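Local coordinates for protein Rv1364c/MT1410 (Mycobacterium tuberculosis, PDB 3KE6) that combines a manganese-binding RsbU domain, probably a PP2C-type phosphatase, with an RsbW domain that is probably a serine kinase and anti-sigma factor, at residues Ile298-Ser303 with Glu362-Glu367; Arg369-His372 with Thr377-Thr380. One frame throughout, in Å; residues are numbered along the deposited sequence.

Contact 1: residues Ile298-Ser303 with Glu362-Glu367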
loop_
_atom_site.group_PDB
_atom_site.type_symbol
_atom_site.label_atom_id
_atom_site.label_comp_id
_atom_site.label_asym_id
_atom_site.label_seq_id
_atom_site.Cartn_x
_atom_site.Cartn_y
_atom_site.Cartn_z
ATOM N N ILE A 298 3.047 -2.687 17.947
ATOM C CA ILE A 298 3.084 -4.131 17.958
ATOM C C ILE A 298 4.143 -4.617 18.970
ATOM O O ILE A 298 3.888 -5.554 19.759
ATOM C CB ILE A 298 3.397 -4.661 16.574
ATOM C CG1 ILE A 298 2.226 -4.400 15.611
ATOM C CG2 ILE A 298 3.703 -6.099 16.638
ATOM C CD1 ILE A 298 2.568 -4.630 14.082
ATOM N N VAL A 299 5.313 -3.965 18.994
ATOM C CA VAL A 299 6.331 -4.364 19.961
ATOM C C VAL A 299 5.851 -4.151 21.379
ATOM O O VAL A 299 6.130 -4.940 22.246
ATOM C CB VAL A 299 7.672 -3.630 19.768
ATOM C CG1 VAL A 299 8.672 -4.019 20.926
ATOM C CG2 VAL A 299 8.247 -3.913 18.373
ATOM N N HIS A 300 5.141 -3.061 21.624
ATOM C CA HIS A 300 4.581 -2.795 22.954
ATOM C C HIS A 300 3.665 -3.948 23.370
ATOM O O HIS A 300 3.846 -4.545 24.433
ATOM C CB HIS A 300 3.820 -1.470 22.924
ATOM C CG HIS A 300 3.385 -0.969 24.259
ATOM N ND1 HIS A 300 3.047 0.351 24.464
ATOM C CD2 HIS A 300 3.155 -1.602 25.435
ATOM C CE1 HIS A 300 2.648 0.514 25.716
ATOM N NE2 HIS A 300 2.709 -0.655 26.329
ATOM N N ALA A 301 2.714 -4.291 22.504
ATOM C CA ALA A 301 1.705 -5.327 22.846
ATOM C C ALA A 301 2.378 -6.645 23.175
ATOM O O ALA A 301 2.166 -7.220 24.226
ATOM C CB ALA A 301 0.706 -5.521 21.716
ATOM N N ILE A 302 3.226 -7.095 22.280
ATOM C CA ILE A 302 3.806 -8.424 22.400
ATOM C C ILE A 302 4.763 -8.487 23.560
ATOM O O ILE A 302 4.774 -9.487 24.283
ATOM C CB ILE A 302 4.468 -8.851 21.074
ATOM C CG1 ILE A 302 3.365 -8.955 20.001
ATOM C CG2 ILE A 302 5.211 -10.153 21.212
ATOM C CD1 ILE A 302 3.756 -9.778 18.807
ATOM N N SER A 303 5.541 -7.425 23.761
ATOM C CA SER A 303 6.431 -7.347 24.896
ATOM C C SER A 303 5.628 -7.521 26.186
ATOM O O SER A 303 6.034 -8.231 27.092
ATOM C CB SER A 303 7.159 -6.001 24.883
ATOM O OG SER A 303 8.103 -5.898 25.949
ATOM N N GLU A 362 -5.853 -3.759 23.271
ATOM C CA GLU A 362 -6.963 -3.247 22.448
ATOM C C GLU A 362 -6.794 -1.768 22.136
ATOM O O GLU A 362 -7.212 -1.313 21.073
ATOM C CB GLU A 362 -8.339 -3.536 23.070
ATOM C CG GLU A 362 -8.912 -4.901 22.621
ATOM C CD GLU A 362 -10.163 -5.345 23.394
ATOM O OE1 GLU A 362 -10.703 -4.564 24.219
ATOM O OE2 GLU A 362 -10.600 -6.499 23.172
ATOM N N ALA A 363 -6.150 -1.041 23.042
ATOM C CA ALA A 363 -5.850 0.370 22.837
ATOM C C ALA A 363 -4.608 0.642 21.969
ATOM O O ALA A 363 -4.388 1.788 21.610
ATOM C CB ALA A 363 -5.700 1.063 24.178
ATOM N N LEU A 364 -3.810 -0.377 21.629
ATOM C CA LEU A 364 -2.543 -0.188 20.857
ATOM C C LEU A 364 -2.605 -0.681 19.412
ATOM O O LEU A 364 -1.937 -0.154 18.518
ATOM C CB LEU A 364 -1.395 -0.946 21.528
ATOM C CG LEU A 364 -1.006 -0.502 22.939
ATOM C CD1 LEU A 364 -0.129 -1.562 23.597
ATOM C CD2 LEU A 364 -0.319 0.855 22.891
ATOM N N VAL A 365 -3.402 -1.712 19.193
ATOM C CA VAL A 365 -3.443 -2.399 17.929
ATOM C C VAL A 365 -4.885 -2.627 17.486
ATOM O O VAL A 365 -5.809 -2.576 18.295
ATOM C CB VAL A 365 -2.668 -3.680 18.091
ATOM C CG1 VAL A 365 -3.294 -4.824 17.309
ATOM C CG2 VAL A 365 -1.214 -3.419 17.707
ATOM N N SER A 366 -5.085 -2.839 16.198
ATOM C CA SER A 366 -6.438 -2.953 15.663
ATOM C C SER A 366 -7.316 -3.898 16.488
ATOM O O SER A 366 -8.486 -3.592 16.679
ATOM C CB SER A 366 -6.432 -3.394 14.180
ATOM O OG SER A 366 -5.599 -2.568 13.397
ATOM N N GLU A 367 -6.770 -5.035 16.960
ATOM C CA GLU A 367 -7.552 -6.043 17.721
ATOM C C GLU A 367 -6.682 -6.955 18.579
ATOM O O GLU A 367 -5.652 -7.432 18.141
ATOM C CB GLU A 367 -8.370 -6.949 16.783
ATOM C CG GLU A 367 -8.399 -6.510 15.295
ATOM C CD GLU A 367 -9.334 -7.327 14.405
ATOM O OE1 GLU A 367 -9.728 -8.459 14.796
ATOM O OE2 GLU A 367 -9.689 -6.805 13.307
#
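Leu-364 lays a methyl group on the imidazole of His-300, and beside it Val-365 meets Ile-298. This is helix-against-loop packing in the GHKL (histidine kinase-like) ATPase fold of the RsbW domain: on one side helix 292-312, on the other the loop that leads from helix 358-362 into strand 367-373. No hydrogen bond crosses between the two segments, and the contact rests on aliphatic carbon against ring and against aliphatic carbon.

The leucine does most of the work. Its CD1 sits over the middle of one His-300 face, 3.7 Å from the ring centroid and only 13° off the normal, a CH-pi contact with CG as the nearest ring atom. The second branch, CD2, leans past the rim of the same face and comes to 3.7 Å from His-300 ND1. The two side chains cross at about a right angle, and both branches of the leucine's fork lie on the same side of the ring. His-300 offers that face because its CG stands anti to the backbone N (chi1 -171°), which swings the imidazole beside its own carbonyl carbon. A bound glycerol, probably from the crystallisation liquor, lies close to the same side chain.

One residue along the helix, Ala-301 points its methyl at the loop and reaches Leu-364 CD1 from its CB at 4.5 Å, a loose touch. One turn nearer the helix N terminus, Val-365 and Ile-298 lie askew to each other, both buried, and both also rest on His-383 of strand 376-391. Ile-298 starts away from the loop, but with chi1 at -69° its CG1 branch runs beside the backbone N, and that methylene carbon meets Val-365 CG2 at 4.1 Å.

Contact 2: residues Arg369-His372 with Thr377-Thr380; sequences RIMH and TTAT
The His-372 ring takes Thr-377 OG1 at its edge, in the ring plane, where ND1 and the hydroxyl are hydrogen-bonded at 3.1 Å; either could be the donor. These two side chains run side by side in the same direction, and Thr-377 OG1 has a further, weak bond from Gln-343 N. The Arg-369 guanidinium meets Thr-380 OG1 obliquely, and a water spans the gap, weakly bonded to NH1 and 3.2 Å from Thr-380 OG1. The stronger partner of this arginine is Glu-367, which forms a salt bridge with NH1.

Ile-370 shares its sheet face with His-372, Thr-377 and Ala-379, and its CD1 touches Ala-379 CB at 4.1 Å. On the opposite face, which Met-371 shares with Arg-369, Thr-378 and Thr-380, the methionine bends at chi2 and chi3 (134° and -62°), which folds CE back over the neighbouring strand to 3.7 Å from Thr-380 CG2. In the backbone, Arg-369 with Thr-380 and Met-371 with Thr-378 are hydrogen-bonded pairs, two bonds each; Met-371 N to Thr-378 O is 2.8 Å. Ile-370 with Ala-379 and His-372 with Thr-377 are the non-hydrogen-bonded pairs between them and beyond. Segments 369-372 and 377-380 run at 169° to each other, part of the antiparallel beta hairpin of strands 367-373 and 376-391 in the histidine kinase-like ATPase domain.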
loop_
_atom_site.group_PDB
_atom_site.type_symbol
_atom_site.label_atom_id
_atom_site.label_comp_id
_atom_site.label_asym_id
_atom_site.label_seq_id
_atom_site.Cartn_x
_atom_site.Cartn_y
_atom_site.Cartn_z
ATOM N N ARG A 369 -6.908 -10.233 21.802
ATOM C CA ARG A 369 -7.727 -11.251 22.447
ATOM C C ARG A 369 -6.890 -12.070 23.410
ATOM O O ARG A 369 -5.708 -12.226 23.206
ATOM C CB ARG A 369 -8.335 -12.148 21.381
ATOM C CG ARG A 369 -9.652 -11.660 20.899
ATOM C CD ARG A 369 -9.919 -12.073 19.493
ATOM N NE ARG A 369 -9.177 -11.230 18.558
ATOM C CZ ARG A 369 -9.550 -10.975 17.299
ATOM N NH1 ARG A 369 -8.794 -10.189 16.553
ATOM N NH2 ARG A 369 -10.673 -11.487 16.776
ATOM N N ILE A 370 -7.497 -12.555 24.476
ATOM C CA ILE A 370 -6.822 -13.425 25.419
ATOM C C ILE A 370 -7.732 -14.646 25.577
ATOM O O ILE A 370 -8.947 -14.498 25.686
ATOM C CB ILE A 370 -6.565 -12.752 26.811
ATOM C CG1 ILE A 370 -5.400 -11.746 26.828
ATOM C CG2 ILE A 370 -6.063 -13.776 27.793
ATOM C CD1 ILE A 370 -5.270 -10.753 25.671
ATOM N N MET A 371 -7.136 -15.838 25.543
ATOM C CA MET A 371 -7.830 -17.103 25.809
ATOM C C MET A 371 -7.099 -17.855 26.924
ATOM O O MET A 371 -5.870 -17.812 27.014
ATOM C CB MET A 371 -7.837 -17.955 24.546
ATOM C CG MET A 371 -8.824 -17.507 23.502
ATOM S SD MET A 371 -8.235 -17.424 21.794
ATOM C CE MET A 371 -6.938 -16.207 21.937
ATOM N N HIS A 372 -7.851 -18.541 27.767
ATOM C CA HIS A 372 -7.286 -19.308 28.868
ATOM C C HIS A 372 -7.812 -20.734 28.777
ATOM O O HIS A 372 -8.966 -20.964 28.409
ATOM C CB HIS A 372 -7.707 -18.740 30.245
ATOM C CG HIS A 372 -7.243 -17.338 30.518
ATOM N ND1 HIS A 372 -5.910 -16.996 30.629
ATOM C CD2 HIS A 372 -7.944 -16.197 30.744
ATOM C CE1 HIS A 372 -5.810 -15.700 30.888
ATOM N NE2 HIS A 372 -7.029 -15.191 30.958
ATOM N N THR A 377 -2.314 -20.110 28.451
ATOM C CA THR A 377 -2.882 -18.839 28.023
ATOM C C THR A 377 -2.353 -18.502 26.646
ATOM O O THR A 377 -1.164 -18.645 26.393
ATOM C CB THR A 377 -2.464 -17.686 28.952
ATOM O OG1 THR A 377 -3.005 -17.888 30.260
ATOM C CG2 THR A 377 -2.960 -16.380 28.426
ATOM N N THR A 378 -3.258 -18.046 25.776
ATOM C CA THR A 378 -2.909 -17.460 24.461
ATOM C C THR A 378 -3.380 -16.002 24.379
ATOM O O THR A 378 -4.537 -15.688 24.640
ATOM C CB THR A 378 -3.591 -18.229 23.319
ATOM O OG1 THR A 378 -3.213 -19.618 23.366
ATOM C CG2 THR A 378 -3.230 -17.640 21.986
ATOM N N ALA A 379 -2.466 -15.119 24.017
ATOM C CA ALA A 379 -2.759 -13.696 23.788
ATOM C C ALA A 379 -2.503 -13.438 22.327
ATOM O O ALA A 379 -1.470 -13.818 21.837
ATOM C CB ALA A 379 -1.872 -12.824 24.626
ATOM N N THR A 380 -3.454 -12.837 21.623
ATOM C CA THR A 380 -3.293 -12.613 20.190
ATOM C C THR A 380 -3.464 -11.156 19.843
ATOM O O THR A 380 -4.083 -10.396 20.587
ATOM C CB THR A 380 -4.343 -13.368 19.388
ATOM O OG1 THR A 380 -5.646 -12.873 19.746
ATOM C CG2 THR A 380 -4.267 -14.877 19.668
HETATM O O HOH W 1 -6.477 -10.717 17.494
#

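In the fold
Following the chain from the N terminus, past the phosphatase part and helix 273-288, the first element of these contacts is helix 292-312; then come strands 322-328 and 333-340 and, past an unmodelled gap, helix 358-362. Contact 1 closes this long excursion by bringing the loop after that helix back to helix 292-312. The chain goes straight on into strand 367-373, turns, and returns as strand 376-391, so contact 2 closes a short hairpin. The two are in series, neither nested nor crossed, with centres about 13 Å apart. Strand 376-391 relates them: contact 1 packs against its His-383 and Leu-381, while contact 2 uses its earlier residues, whose other side pairs with strand 333-340.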